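Long-range contacts in sniffer CG10964-PA (Drosophila melanogaster, PDB 1SNY), which probably reduces carbonyl compounds with NADPH as the hydride donor, as a short-chain dehydrogenase/reductase with a Rossmann fold: residues S216-T224 with L233-I242; P47-R58 with N73-R82. All blocks are in the same frame, centred on the assembly; numbering follows the deposited sequence.

Overall arrangement
From the N terminus, the chain first completes interaction 2: strand 50-55 runs out, helix 62-70 carries the chain back, and strand 74-78 returns parallel to the first, closing a loop of 14 residues between P47-R58 and N73-R82. Interaction 1 opens only later, where strand 213-217 ends, and closes a shorter loop of eight residues, without helix or strand, at the start of helix 235-248. The two are in series, neither nested nor crossed. Their centres lie about 20 Å apart and their nearest atoms about 11 Å, without touching. Both nevertheless reach the same parallel sheet and the same NADP: interaction 2 at the adenine and its ribose phosphate, interaction 1 at the nicotinamide and the neighbouring diphosphate.

Interaction 1. Residues S216-T224 with L233-I242; sequences SLHPGWVKT and LDVPTSTGQI. With NAP (NADP nicotinamide-adenine-dinucleotide phosphate), chain B.
V222 meets L233 in a single backbone bridge closed by two hydrogen bonds: K223 N gives to L233 O at 2.9 Å, and L233 N to W221 O at 3.2 Å. Both donors approach nearly along the carbonyl axis. The V222 side chain carries on from this bridge. Its CB lies beside L233 O; CG1, anti to the backbone N (chi1 -171°), reaches D234 O at 3.4 Å; CG2, on the other branch, presses on S238, with CG2 to CB at 3.4 Å, tighter than usual for two carbons. S238 in turn sends OG to P219 O at 2.7 Å, in the carbonyl plane and on a lone pair. With an alanine here the hydroxyl is gone, and P219 O would probably be left without its mate on the helix, while V222 CG2, which also touches OG, would lose part of its packing. Deeper in, I242 CD1 abuts P219 CB at 3.5 Å and also reaches L217 CD2. D234 is the N-cap of helix 235-248, accepting from T237 N. On the far side of the turn, V222 N donates to the nicotinamide amide oxygen O7N of NADP at 3.0 Å, while T224 OG1 holds phosphate oxygen O1N at 2.6 Å. This Pro-Gly turn after strand 213-217, backed by the following helix, is the nicotinamide-binding loop of the short-chain dehydrogenase/reductase fold.

Interaction 2. Residues P47-R58 with N73-R82; sequences PPQHLFTTCRNR and NIHILEIDLR. With NAP (NADP nicotinamide-adenine-dinucleotide phosphate), chain B.
H75 sits beside two rings of the neighbouring strand. It forms an offset stack with F52, centroids 4.9 Å apart and planes at 22°, and its NE2 shares a hydrogen bond with H50 ND1 (either may donate). The backbones below are tightly joined: L51 N, H75 N, T53 N and L77 N alternate as donors up to L77 in a ladder of five parallel bridges, the straightest bond being L77 N to T53 O at 2.8 Å and 175°. T53 adds OG1, which at chi1 62° stands between the backbone N and the carbonyl carbon and reaches H75 O at 3.2 Å, above that carbonyl's plane, as a second donor. On the F52 and L77 side, helix 87-98 covers the sheet; L77 CD1 packs on F52 CD2. With helix 62-70 as the crossover, these strands form a beta-alpha-beta unit at the sheet edge of the Rossmann fold. Toward the C-terminal ends the pairing slackens: C55 N to L77 O is weak and I79 N to C55 O long, at 3.3 Å. On this solvent side, where E78 and R58 are exposed, E78 OE1 takes R58 N at 2.7 Å, while the R58 guanidinium lies face-on over I76 CB and its NE has a salt bridge with E65. Beyond, R56 gives NE to phosphate oxygen O2X of NADP at 3.0 Å and NH2 to O3X, with one guanidinium face over the adenine. D80 is gripped side-on by R82, NE to OD2 and NH2 to OD1; R56 NH1 adds a salt bridge to OD1, its hydrogen bond weak at 3.4 Å, and adenine N6A a weak bond to OD2.

Interaction 1. Residues S216-T224 with L233-I242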
loop_
_atom_site.group_PDB
_atom_site.type_symbol
_atom_site.label_atom_id
_atom_site.label_comp_id
_atom_site.label_asym_id
_atom_site.label_seq_id
_atom_site.Cartn_x
_atom_site.Cartn_y
_atom_site.Cartn_z
ATOM N N SER A 216 -5.523 -11.093 6.972
ATOM C CA SER A 216 -5.176 -9.840 7.618
ATOM C C SER A 216 -6.176 -9.740 8.756
ATOM O O SER A 216 -7.354 -10.069 8.585
ATOM C CB SER A 216 -5.371 -8.650 6.681
ATOM O OG SER A 216 -4.316 -8.564 5.744
ATOM N N LEU A 217 -5.724 -9.285 9.912
ATOM C CA LEU A 217 -6.628 -9.183 11.038
ATOM C C LEU A 217 -6.481 -7.865 11.779
ATOM O O LEU A 217 -5.379 -7.422 12.094
ATOM C CB LEU A 217 -6.403 -10.376 11.990
ATOM C CG LEU A 217 -7.327 -10.528 13.206
ATOM C CD1 LEU A 217 -7.500 -12.006 13.529
ATOM C CD2 LEU A 217 -6.764 -9.778 14.402
ATOM N N HIS A 218 -7.619 -7.228 12.023
ATOM C CA HIS A 218 -7.675 -5.977 12.760
ATOM C C HIS A 218 -7.992 -6.406 14.185
ATOM O O HIS A 218 -8.997 -7.071 14.425
ATOM C CB HIS A 218 -8.795 -5.086 12.212
ATOM C CG HIS A 218 -9.109 -3.907 13.077
ATOM N ND1 HIS A 218 -8.175 -2.945 13.394
ATOM C CD2 HIS A 218 -10.255 -3.536 13.699
ATOM C CE1 HIS A 218 -8.729 -2.034 14.174
ATOM N NE2 HIS A 218 -9.991 -2.369 14.374
ATOM N N PRO A 219 -7.130 -6.046 15.145
ATOM C CA PRO A 219 -7.312 -6.403 16.550
ATOM C C PRO A 219 -8.320 -5.519 17.271
ATOM O O PRO A 219 -8.494 -5.631 18.484
ATOM C CB PRO A 219 -5.907 -6.240 17.114
ATOM C CG PRO A 219 -5.431 -5.015 16.373
ATOM C CD PRO A 219 -5.869 -5.301 14.955
ATOM N N GLY A 220 -8.995 -4.660 16.516
ATOM C CA GLY A 220 -9.943 -3.739 17.114
ATOM C C GLY A 220 -9.118 -2.587 17.657
ATOM O O GLY A 220 -7.891 -2.610 17.545
ATOM N N TRP A 221 -9.763 -1.573 18.225
ATOM C CA TRP A 221 -9.014 -0.451 18.784
ATOM C C TRP A 221 -8.652 -0.824 20.221
ATOM O O TRP A 221 -9.517 -0.872 21.097
ATOM C CB TRP A 221 -9.855 0.830 18.746
ATOM C CG TRP A 221 -9.071 2.062 19.099
ATOM C CD1 TRP A 221 -7.711 2.170 19.191
ATOM C CD2 TRP A 221 -9.596 3.363 19.386
ATOM N NE1 TRP A 221 -7.358 3.455 19.519
ATOM C CE2 TRP A 221 -8.495 4.210 19.646
ATOM C CE3 TRP A 221 -10.891 3.898 19.450
ATOM C CZ2 TRP A 221 -8.647 5.565 19.966
ATOM C CZ3 TRP A 221 -11.043 5.246 19.769
ATOM C CH2 TRP A 221 -9.923 6.062 20.023
ATOM N N VAL A 222 -7.369 -1.094 20.451
ATOM C CA VAL A 222 -6.885 -1.517 21.765
ATOM C C VAL A 222 -6.016 -0.478 22.469
ATOM O O VAL A 222 -5.273 0.262 21.826
ATOM C CB VAL A 222 -6.075 -2.829 21.640
ATOM C CG1 VAL A 222 -5.751 -3.386 23.020
ATOM C CG2 VAL A 222 -6.858 -3.839 20.815
ATOM N N LYS A 223 -6.104 -0.449 23.797
ATOM C CA LYS A 223 -5.347 0.501 24.605
ATOM C C LYS A 223 -3.873 0.162 24.814
ATOM O O LYS A 223 -3.473 -0.241 25.905
ATOM C CB LYS A 223 -6.004 0.679 25.977
ATOM C CG LYS A 223 -7.359 1.352 25.948
ATOM C CD LYS A 223 -7.826 1.699 27.352
ATOM C CE LYS A 223 -7.928 0.463 28.233
ATOM N NZ LYS A 223 -8.366 0.805 29.618
ATOM N N THR A 224 -3.071 0.331 23.770
ATOM C CA THR A 224 -1.634 0.085 23.859
ATOM C C THR A 224 -0.969 1.436 23.628
ATOM O O THR A 224 -1.657 2.447 23.490
ATOM C CB THR A 224 -1.146 -0.876 22.766
ATOM O OG1 THR A 224 -1.376 -0.286 21.479
ATOM C CG2 THR A 224 -1.881 -2.206 22.862
ATOM N N LEU A 233 -11.111 -1.242 23.837
ATOM C CA LEU A 233 -10.671 -2.575 24.228
ATOM C C LEU A 233 -9.339 -2.562 24.974
ATOM O O LEU A 233 -8.488 -1.706 24.734
ATOM C CB LEU A 233 -10.539 -3.464 22.989
ATOM C CG LEU A 233 -11.782 -3.705 22.128
ATOM C CD1 LEU A 233 -11.384 -4.467 20.869
ATOM C CD2 LEU A 233 -12.824 -4.487 22.917
ATOM N N ASP A 234 -9.173 -3.512 25.888
ATOM C CA ASP A 234 -7.928 -3.634 26.634
ATOM C C ASP A 234 -7.140 -4.749 25.948
ATOM O O ASP A 234 -7.654 -5.404 25.042
ATOM C CB ASP A 234 -8.201 -3.984 28.102
ATOM C CG ASP A 234 -8.931 -5.301 28.267
ATOM O OD1 ASP A 234 -8.433 -6.327 27.764
ATOM O OD2 ASP A 234 -10.003 -5.308 28.908
ATOM N N VAL A 235 -5.900 -4.969 26.369
ATOM C CA VAL A 235 -5.072 -5.998 25.749
ATOM C C VAL A 235 -5.603 -7.433 25.869
ATOM O O VAL A 235 -5.743 -8.131 24.863
ATOM C CB VAL A 235 -3.629 -5.949 26.301
ATOM C CG1 VAL A 235 -2.772 -6.991 25.606
ATOM C CG2 VAL A 235 -3.046 -4.560 26.096
ATOM N N PRO A 236 -5.900 -7.896 27.098
ATOM C CA PRO A 236 -6.410 -9.262 27.287
ATOM C C PRO A 236 -7.709 -9.548 26.534
ATOM O O PRO A 236 -7.897 -10.638 25.991
ATOM C CB PRO A 236 -6.596 -9.352 28.800
ATOM C CG PRO A 236 -5.535 -8.441 29.320
ATOM C CD PRO A 236 -5.670 -7.249 28.399
ATOM N N THR A 237 -8.604 -8.565 26.506
ATOM C CA THR A 237 -9.883 -8.722 25.824
ATOM C C THR A 237 -9.673 -8.932 24.330
ATOM O O THR A 237 -10.263 -9.834 23.726
ATOM C CB THR A 237 -10.778 -7.483 26.026
ATOM O OG1 THR A 237 -11.000 -7.276 27.427
ATOM C CG2 THR A 237 -12.119 -7.675 25.330
ATOM N N SER A 238 -8.834 -8.092 23.734
ATOM C CA SER A 238 -8.556 -8.188 22.310
ATOM C C SER A 238 -7.792 -9.460 21.979
ATOM O O SER A 238 -8.268 -10.293 21.209
ATOM C CB SER A 238 -7.749 -6.973 21.838
ATOM O OG SER A 238 -7.408 -7.098 20.468
ATOM N N THR A 239 -6.608 -9.609 22.565
ATOM C CA THR A 239 -5.777 -10.780 22.309
ATOM C C THR A 239 -6.481 -12.092 22.646
ATOM O O THR A 239 -6.262 -13.104 21.979
ATOM C CB THR A 239 -4.443 -10.704 23.088
ATOM O OG1 THR A 239 -4.706 -10.606 24.491
ATOM C CG2 THR A 239 -3.636 -9.489 22.640
ATOM N N GLY A 240 -7.327 -12.074 23.672
ATOM C CA GLY A 240 -8.044 -13.279 24.039
ATOM C C GLY A 240 -8.935 -13.708 22.891
ATOM O O GLY A 240 -8.925 -14.867 22.469
ATOM N N GLN A 241 -9.708 -12.762 22.367
ATOM C CA GLN A 241 -10.600 -13.057 21.256
ATOM C C GLN A 241 -9.798 -13.343 19.986
ATOM O O GLN A 241 -10.194 -14.177 19.170
ATOM C CB GLN A 241 -11.555 -11.887 21.021
ATOM C CG GLN A 241 -12.347 -11.482 22.254
ATOM C CD GLN A 241 -13.388 -10.418 21.955
ATOM O OE1 GLN A 241 -14.371 -10.672 21.252
ATOM N NE2 GLN A 241 -13.174 -9.216 22.482
ATOM N N ILE A 242 -8.671 -12.655 19.819
ATOM C CA ILE A 242 -7.832 -12.866 18.640
ATOM C C ILE A 242 -7.350 -14.313 18.566
ATOM O O ILE A 242 -7.555 -14.996 17.555
ATOM C CB ILE A 242 -6.603 -11.929 18.642
ATOM C CG1 ILE A 242 -7.061 -10.476 18.471
ATOM C CG2 ILE A 242 -5.642 -12.330 17.522
ATOM C CD1 ILE A 242 -5.928 -9.471 18.348
HETATM P PA NAP B . 3.060 -1.046 20.022
HETATM O O1A NAP B . 3.705 0.128 19.584
HETATM O O2A NAP B . 2.592 -1.319 21.435
HETATM O O5B NAP B . 3.953 -2.319 19.646
HETATM C C5B NAP B . 4.613 -2.373 18.354
HETATM C C4B NAP B . 5.531 -3.622 18.538
HETATM O O4B NAP B . 6.268 -3.796 17.240
HETATM C C3B NAP B . 6.677 -3.459 19.585
HETATM O O3B NAP B . 6.871 -4.747 20.190
HETATM C C2B NAP B . 7.842 -2.988 18.740
HETATM O O2B NAP B . 9.140 -3.161 19.291
HETATM C C1B NAP B . 7.660 -3.809 17.443
HETATM N N9A NAP B . 8.431 -3.189 16.378
HETATM C C8A NAP B . 8.331 -1.964 15.749
HETATM N N7A NAP B . 9.252 -1.760 14.814
HETATM C C5A NAP B . 9.995 -2.930 14.840
HETATM C C6A NAP B . 11.114 -3.309 14.077
HETATM N N6A NAP B . 11.736 -2.583 13.114
HETATM N N1A NAP B . 11.659 -4.582 14.334
HETATM C C2A NAP B . 11.104 -5.428 15.309
HETATM N N3A NAP B . 10.004 -5.075 16.077
HETATM C C4A NAP B . 9.485 -3.818 15.805
HETATM O O3 NAP B . 1.776 -1.281 19.133
HETATM P PN NAP B . 0.634 -2.367 19.148
HETATM O O1N NAP B . -0.668 -1.738 19.429
HETATM O O2N NAP B . 1.079 -3.433 20.087
HETATM O O5D NAP B . 0.615 -2.844 17.638
HETATM C C5D NAP B . 0.615 -4.278 17.318
HETATM C C4D NAP B . 0.152 -4.439 15.881
HETATM O O4D NAP B . -1.276 -4.197 15.798
HETATM C C3D NAP B . 0.790 -3.458 14.844
HETATM O O3D NAP B . 1.093 -4.147 13.607
HETATM C C2D NAP B . -0.278 -2.384 14.702
HETATM O O2D NAP B . -0.177 -1.645 13.505
HETATM C C1D NAP B . -1.529 -3.173 14.780
HETATM N N1N NAP B . -2.741 -2.483 15.276
HETATM C C2N NAP B . -2.888 -1.902 16.576
HETATM C C3N NAP B . -4.114 -1.287 16.875
HETATM C C7N NAP B . -4.327 -0.650 18.255
HETATM O O7N NAP B . -5.412 -0.134 18.450
HETATM N N7N NAP B . -3.388 -0.668 19.162
HETATM C C4N NAP B . -5.207 -1.237 15.896
HETATM C C5N NAP B . -5.000 -1.830 14.627
HETATM C C6N NAP B . -3.771 -2.457 14.298
HETATM P P2B NAP B . 9.894 -2.014 20.192
HETATM O O1X NAP B . 9.295 -2.131 21.596
HETATM O O2X NAP B . 11.313 -2.472 20.103
HETATM O O3X NAP B . 9.590 -0.664 19.559
#

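Interaction 2. Residues P47-R58 with N73-R82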
loop_
_atom_site.group_PDB
_atom_site.type_symbol
_atom_site.label_atom_id
_atom_site.label_comp_id
_atom_site.label_asym_id
_atom_site.label_seq_id
_atom_site.Cartn_x
_atom_site.Cartn_y
_atom_site.Cartn_z
ATOM N N PRO A 47 -1.478 -25.135 25.127
ATOM C CA PRO A 47 -0.582 -24.088 24.623
ATOM C C PRO A 47 0.423 -24.625 23.608
ATOM O O PRO A 47 0.705 -25.822 23.576
ATOM C CB PRO A 47 0.086 -23.571 25.894
ATOM C CG PRO A 47 0.133 -24.793 26.760
ATOM C CD PRO A 47 -1.242 -25.383 26.560
ATOM N N PRO A 48 0.974 -23.748 22.758
ATOM C CA PRO A 48 1.947 -24.216 21.764
ATOM C C PRO A 48 3.177 -24.844 22.416
ATOM O O PRO A 48 3.577 -24.441 23.509
ATOM C CB PRO A 48 2.295 -22.940 20.996
ATOM C CG PRO A 48 1.032 -22.129 21.098
ATOM C CD PRO A 48 0.643 -22.328 22.543
ATOM N N GLN A 49 3.772 -25.825 21.743
ATOM C CA GLN A 49 4.971 -26.481 22.254
ATOM C C GLN A 49 6.154 -25.545 22.064
ATOM O O GLN A 49 7.074 -25.507 22.882
ATOM C CB GLN A 49 5.241 -27.797 21.510
ATOM C CG GLN A 49 6.552 -28.467 21.915
ATOM C CD GLN A 49 6.723 -29.863 21.332
ATOM O OE1 GLN A 49 7.673 -30.573 21.669
ATOM N NE2 GLN A 49 5.803 -30.264 20.457
ATOM N N HIS A 50 6.126 -24.789 20.972
ATOM C CA HIS A 50 7.193 -23.850 20.676
ATOM C C HIS A 50 6.584 -22.494 20.348
ATOM O O HIS A 50 5.894 -22.332 19.335
ATOM C CB HIS A 50 8.032 -24.350 19.500
ATOM C CG HIS A 50 8.678 -25.678 19.741
ATOM N ND1 HIS A 50 9.577 -25.894 20.765
ATOM C CD2 HIS A 50 8.564 -26.857 19.084
ATOM C CE1 HIS A 50 9.990 -27.149 20.725
ATOM N NE2 HIS A 50 9.391 -27.755 19.714
ATOM N N LEU A 51 6.835 -21.530 21.224
ATOM C CA LEU A 51 6.322 -20.182 21.049
ATOM C C LEU A 51 7.515 -19.257 20.834
ATOM O O LEU A 51 8.129 -18.810 21.799
ATOM C CB LEU A 51 5.549 -19.760 22.302
ATOM C CG LEU A 51 4.439 -18.709 22.206
ATOM C CD1 LEU A 51 3.815 -18.527 23.579
ATOM C CD2 LEU A 51 4.984 -17.386 21.689
ATOM N N PHE A 52 7.856 -18.994 19.573
ATOM C CA PHE A 52 8.975 -18.101 19.264
ATOM C C PHE A 52 8.515 -16.654 19.316
ATOM O O PHE A 52 7.489 -16.285 18.729
ATOM C CB PHE A 52 9.566 -18.398 17.882
ATOM C CG PHE A 52 10.080 -19.797 17.735
ATOM C CD1 PHE A 52 9.210 -20.841 17.447
ATOM C CD2 PHE A 52 11.433 -20.078 17.921
ATOM C CE1 PHE A 52 9.677 -22.145 17.343
ATOM C CE2 PHE A 52 11.909 -21.382 17.818
ATOM C CZ PHE A 52 11.031 -22.415 17.530
ATOM N N THR A 53 9.287 -15.835 20.020
ATOM C CA THR A 53 8.964 -14.428 20.188
ATOM C C THR A 53 10.172 -13.566 19.884
ATOM O O THR A 53 11.266 -13.819 20.393
ATOM C CB THR A 53 8.535 -14.135 21.632
ATOM O OG1 THR A 53 9.623 -14.436 22.515
ATOM C CG2 THR A 53 7.346 -14.980 22.018
ATOM N N THR A 54 9.979 -12.542 19.062
ATOM C CA THR A 54 11.069 -11.643 18.722
ATOM C C THR A 54 10.915 -10.349 19.508
ATOM O O THR A 54 9.826 -10.010 19.979
ATOM C CB THR A 54 11.072 -11.266 17.230
ATOM O OG1 THR A 54 9.947 -10.420 16.953
ATOM C CG2 THR A 54 10.994 -12.506 16.360
ATOM N N CYS A 55 12.022 -9.636 19.649
ATOM C CA CYS A 55 12.050 -8.352 20.333
ATOM C C CYS A 55 13.422 -7.788 20.014
ATOM O O CYS A 55 14.363 -8.545 19.786
ATOM C CB CYS A 55 11.839 -8.508 21.847
ATOM S SG CYS A 55 13.148 -9.347 22.767
ATOM N N ARG A 56 13.534 -6.466 19.974
ATOM C CA ARG A 56 14.800 -5.835 19.630
ATOM C C ARG A 56 15.821 -5.735 20.757
ATOM O O ARG A 56 17.025 -5.718 20.506
ATOM C CB ARG A 56 14.537 -4.450 19.034
ATOM C CG ARG A 56 13.795 -4.514 17.706
ATOM C CD ARG A 56 13.814 -3.186 16.971
ATOM N NE ARG A 56 12.925 -2.198 17.573
ATOM C CZ ARG A 56 12.735 -0.978 17.081
ATOM N NH1 ARG A 56 13.375 -0.600 15.983
ATOM N NH2 ARG A 56 11.897 -0.141 17.678
ATOM N N ASN A 57 15.343 -5.671 21.995
ATOM C CA ASN A 57 16.240 -5.574 23.137
ATOM C C ASN A 57 15.825 -6.565 24.213
ATOM O O ASN A 57 14.905 -6.305 24.992
ATOM C CB ASN A 57 16.225 -4.148 23.698
ATOM C CG ASN A 57 17.272 -3.933 24.780
ATOM O OD1 ASN A 57 18.459 -4.186 24.569
ATOM N ND2 ASN A 57 16.836 -3.459 25.940
ATOM N N ARG A 58 16.499 -7.710 24.247
ATOM C CA ARG A 58 16.186 -8.727 25.240
ATOM C C ARG A 58 16.475 -8.184 26.634
ATOM O O ARG A 58 15.788 -8.532 27.597
ATOM C CB ARG A 58 17.005 -9.993 24.986
ATOM C CG ARG A 58 16.667 -11.134 25.927
ATOM C CD ARG A 58 17.229 -12.453 25.428
ATOM N NE ARG A 58 16.677 -13.582 26.171
ATOM C CZ ARG A 58 16.798 -14.853 25.803
ATOM N NH1 ARG A 58 17.455 -15.168 24.696
ATOM N NH2 ARG A 58 16.249 -15.809 26.539
ATOM N N ASN A 73 8.377 -23.239 27.019
ATOM C CA ASN A 73 7.879 -23.381 25.655
ATOM C C ASN A 73 8.100 -22.064 24.911
ATOM O O ASN A 73 7.988 -21.994 23.688
ATOM C CB ASN A 73 6.395 -23.777 25.649
ATOM C CG ASN A 73 5.514 -22.791 26.390
ATOM O OD1 ASN A 73 5.861 -22.317 27.469
ATOM N ND2 ASN A 73 4.350 -22.499 25.822
ATOM N N ILE A 74 8.434 -21.023 25.666
ATOM C CA ILE A 74 8.703 -19.713 25.088
ATOM C C ILE A 74 10.158 -19.657 24.630
ATOM O O ILE A 74 11.060 -20.081 25.351
ATOM C CB ILE A 74 8.461 -18.579 26.121
ATOM C CG1 ILE A 74 6.972 -18.508 26.482
ATOM C CG2 ILE A 74 8.942 -17.248 25.560
ATOM C CD1 ILE A 74 6.626 -17.409 27.484
ATOM N N HIS A 75 10.378 -19.150 23.422
ATOM C CA HIS A 75 11.723 -19.017 22.863
ATOM C C HIS A 75 11.904 -17.561 22.444
ATOM O O HIS A 75 11.169 -17.061 21.590
ATOM C CB HIS A 75 11.888 -19.912 21.632
ATOM C CG HIS A 75 11.732 -21.374 21.915
ATOM N ND1 HIS A 75 12.756 -22.150 22.412
ATOM C CD2 HIS A 75 10.669 -22.201 21.771
ATOM C CE1 HIS A 75 12.332 -23.393 22.561
ATOM N NE2 HIS A 75 11.069 -23.451 22.180
ATOM N N ILE A 76 12.877 -16.880 23.039
ATOM C CA ILE A 76 13.120 -15.488 22.696
ATOM C C ILE A 76 14.220 -15.356 21.651
ATOM O O ILE A 76 15.333 -15.841 21.838
ATOM C CB ILE A 76 13.508 -14.665 23.938
ATOM C CG1 ILE A 76 12.408 -14.781 24.996
ATOM C CG2 ILE A 76 13.721 -13.204 23.545
ATOM C CD1 ILE A 76 12.673 -13.977 26.257
ATOM N N LEU A 77 13.891 -14.703 20.542
ATOM C CA LEU A 77 14.841 -14.484 19.458
ATOM C C LEU A 77 15.027 -12.976 19.341
ATOM O O LEU A 77 14.047 -12.235 19.239
ATOM C CB LEU A 77 14.284 -15.044 18.144
ATOM C CG LEU A 77 13.845 -16.515 18.158
ATOM C CD1 LEU A 77 13.123 -16.864 16.858
ATOM C CD2 LEU A 77 15.055 -17.404 18.348
ATOM N N GLU A 78 16.275 -12.517 19.364
ATOM C CA GLU A 78 16.540 -11.085 19.272
ATOM C C GLU A 78 16.917 -10.681 17.856
ATOM O O GLU A 78 17.826 -11.254 17.250
ATOM C CB GLU A 78 17.643 -10.681 20.253
ATOM C CG GLU A 78 17.876 -9.176 20.313
ATOM C CD GLU A 78 18.827 -8.771 21.422
ATOM O OE1 GLU A 78 18.407 -8.773 22.603
ATOM O OE2 GLU A 78 19.995 -8.458 21.110
ATOM N N ILE A 79 16.217 -9.679 17.333
ATOM C CA ILE A 79 16.458 -9.220 15.975
ATOM C C ILE A 79 15.687 -7.945 15.669
ATOM O O ILE A 79 14.629 -7.697 16.251
ATOM C CB ILE A 79 16.012 -10.309 14.958
ATOM C CG1 ILE A 79 16.071 -9.771 13.527
ATOM C CG2 ILE A 79 14.591 -10.761 15.282
ATOM C CD1 ILE A 79 15.702 -10.798 12.477
ATOM N N ASP A 80 16.233 -7.127 14.775
ATOM C CA ASP A 80 15.538 -5.918 14.347
ATOM C C ASP A 80 15.099 -6.285 12.933
ATOM O O ASP A 80 15.919 -6.390 12.018
ATOM C CB ASP A 80 16.465 -4.697 14.325
ATOM C CG ASP A 80 15.731 -3.420 13.935
ATOM O OD1 ASP A 80 15.962 -2.366 14.566
ATOM O OD2 ASP A 80 14.920 -3.473 12.983
ATOM N N LEU A 81 13.800 -6.504 12.773
ATOM C CA LEU A 81 13.233 -6.915 11.495
ATOM C C LEU A 81 13.680 -6.133 10.259
ATOM O O LEU A 81 13.499 -6.597 9.134
ATOM C CB LEU A 81 11.705 -6.935 11.613
ATOM C CG LEU A 81 11.230 -7.953 12.665
ATOM C CD1 LEU A 81 9.716 -7.938 12.777
ATOM C CD2 LEU A 81 11.710 -9.343 12.278
ATOM N N ARG A 82 14.271 -4.958 10.460
ATOM C CA ARG A 82 14.745 -4.150 9.339
ATOM C C ARG A 82 16.026 -4.731 8.734
ATOM O O ARG A 82 16.425 -4.365 7.629
ATOM C CB ARG A 82 14.991 -2.705 9.793
ATOM C CG ARG A 82 13.719 -1.945 10.141
ATOM C CD ARG A 82 14.015 -0.554 10.679
ATOM N NE ARG A 82 14.749 -0.605 11.941
ATOM C CZ ARG A 82 14.983 0.449 12.718
ATOM N NH1 ARG A 82 14.538 1.648 12.367
ATOM N NH2 ARG A 82 15.658 0.303 13.851
HETATM P PA NAP B . 3.060 -1.046 20.022
HETATM O O1A NAP B . 3.705 0.128 19.584
HETATM O O2A NAP B . 2.592 -1.319 21.435
HETATM O O5B NAP B . 3.953 -2.319 19.646
HETATM C C5B NAP B . 4.613 -2.373 18.354
HETATM C C4B NAP B . 5.531 -3.622 18.538
HETATM O O4B NAP B . 6.268 -3.796 17.240
HETATM C C3B NAP B . 6.677 -3.459 19.585
HETATM O O3B NAP B . 6.871 -4.747 20.190
HETATM C C2B NAP B . 7.842 -2.988 18.740
HETATM O O2B NAP B . 9.140 -3.161 19.291
HETATM C C1B NAP B . 7.660 -3.809 17.443
HETATM N N9A NAP B . 8.431 -3.189 16.378
HETATM C C8A NAP B . 8.331 -1.964 15.749
HETATM N N7A NAP B . 9.252 -1.760 14.814
HETATM C C5A NAP B . 9.995 -2.930 14.840
HETATM C C6A NAP B . 11.114 -3.309 14.077
HETATM N N6A NAP B . 11.736 -2.583 13.114
HETATM N N1A NAP B . 11.659 -4.582 14.334
HETATM C C2A NAP B . 11.104 -5.428 15.309
HETATM N N3A NAP B . 10.004 -5.075 16.077
HETATM C C4A NAP B . 9.485 -3.818 15.805
HETATM O O3 NAP B . 1.776 -1.281 19.133
HETATM P PN NAP B . 0.634 -2.367 19.148
HETATM O O1N NAP B . -0.668 -1.738 19.429
HETATM O O2N NAP B . 1.079 -3.433 20.087
HETATM O O5D NAP B . 0.615 -2.844 17.638
HETATM C C5D NAP B . 0.615 -4.278 17.318
HETATM C C4D NAP B . 0.152 -4.439 15.881
HETATM O O4D NAP B . -1.276 -4.197 15.798
HETATM C C3D NAP B . 0.790 -3.458 14.844
HETATM O O3D NAP B . 1.093 -4.147 13.607
HETATM C C2D NAP B . -0.278 -2.384 14.702
HETATM O O2D NAP B . -0.177 -1.645 13.505
HETATM C C1D NAP B . -1.529 -3.173 14.780
HETATM N N1N NAP B . -2.741 -2.483 15.276
HETATM C C2N NAP B . -2.888 -1.902 16.576
HETATM C C3N NAP B . -4.114 -1.287 16.875
HETATM C C7N NAP B . -4.327 -0.650 18.255
HETATM O O7N NAP B . -5.412 -0.134 18.450
HETATM N N7N NAP B . -3.388 -0.668 19.162
HETATM C C4N NAP B . -5.207 -1.237 15.896
HETATM C C5N NAP B . -5.000 -1.830 14.627
HETATM C C6N NAP B . -3.771 -2.457 14.298
HETATM P P2B NAP B . 9.894 -2.014 20.192
HETATM O O1X NAP B . 9.295 -2.131 21.596
HETATM O O2X NAP B . 11.313 -2.472 20.103
HETATM O O3X NAP B . 9.590 -0.664 19.559
#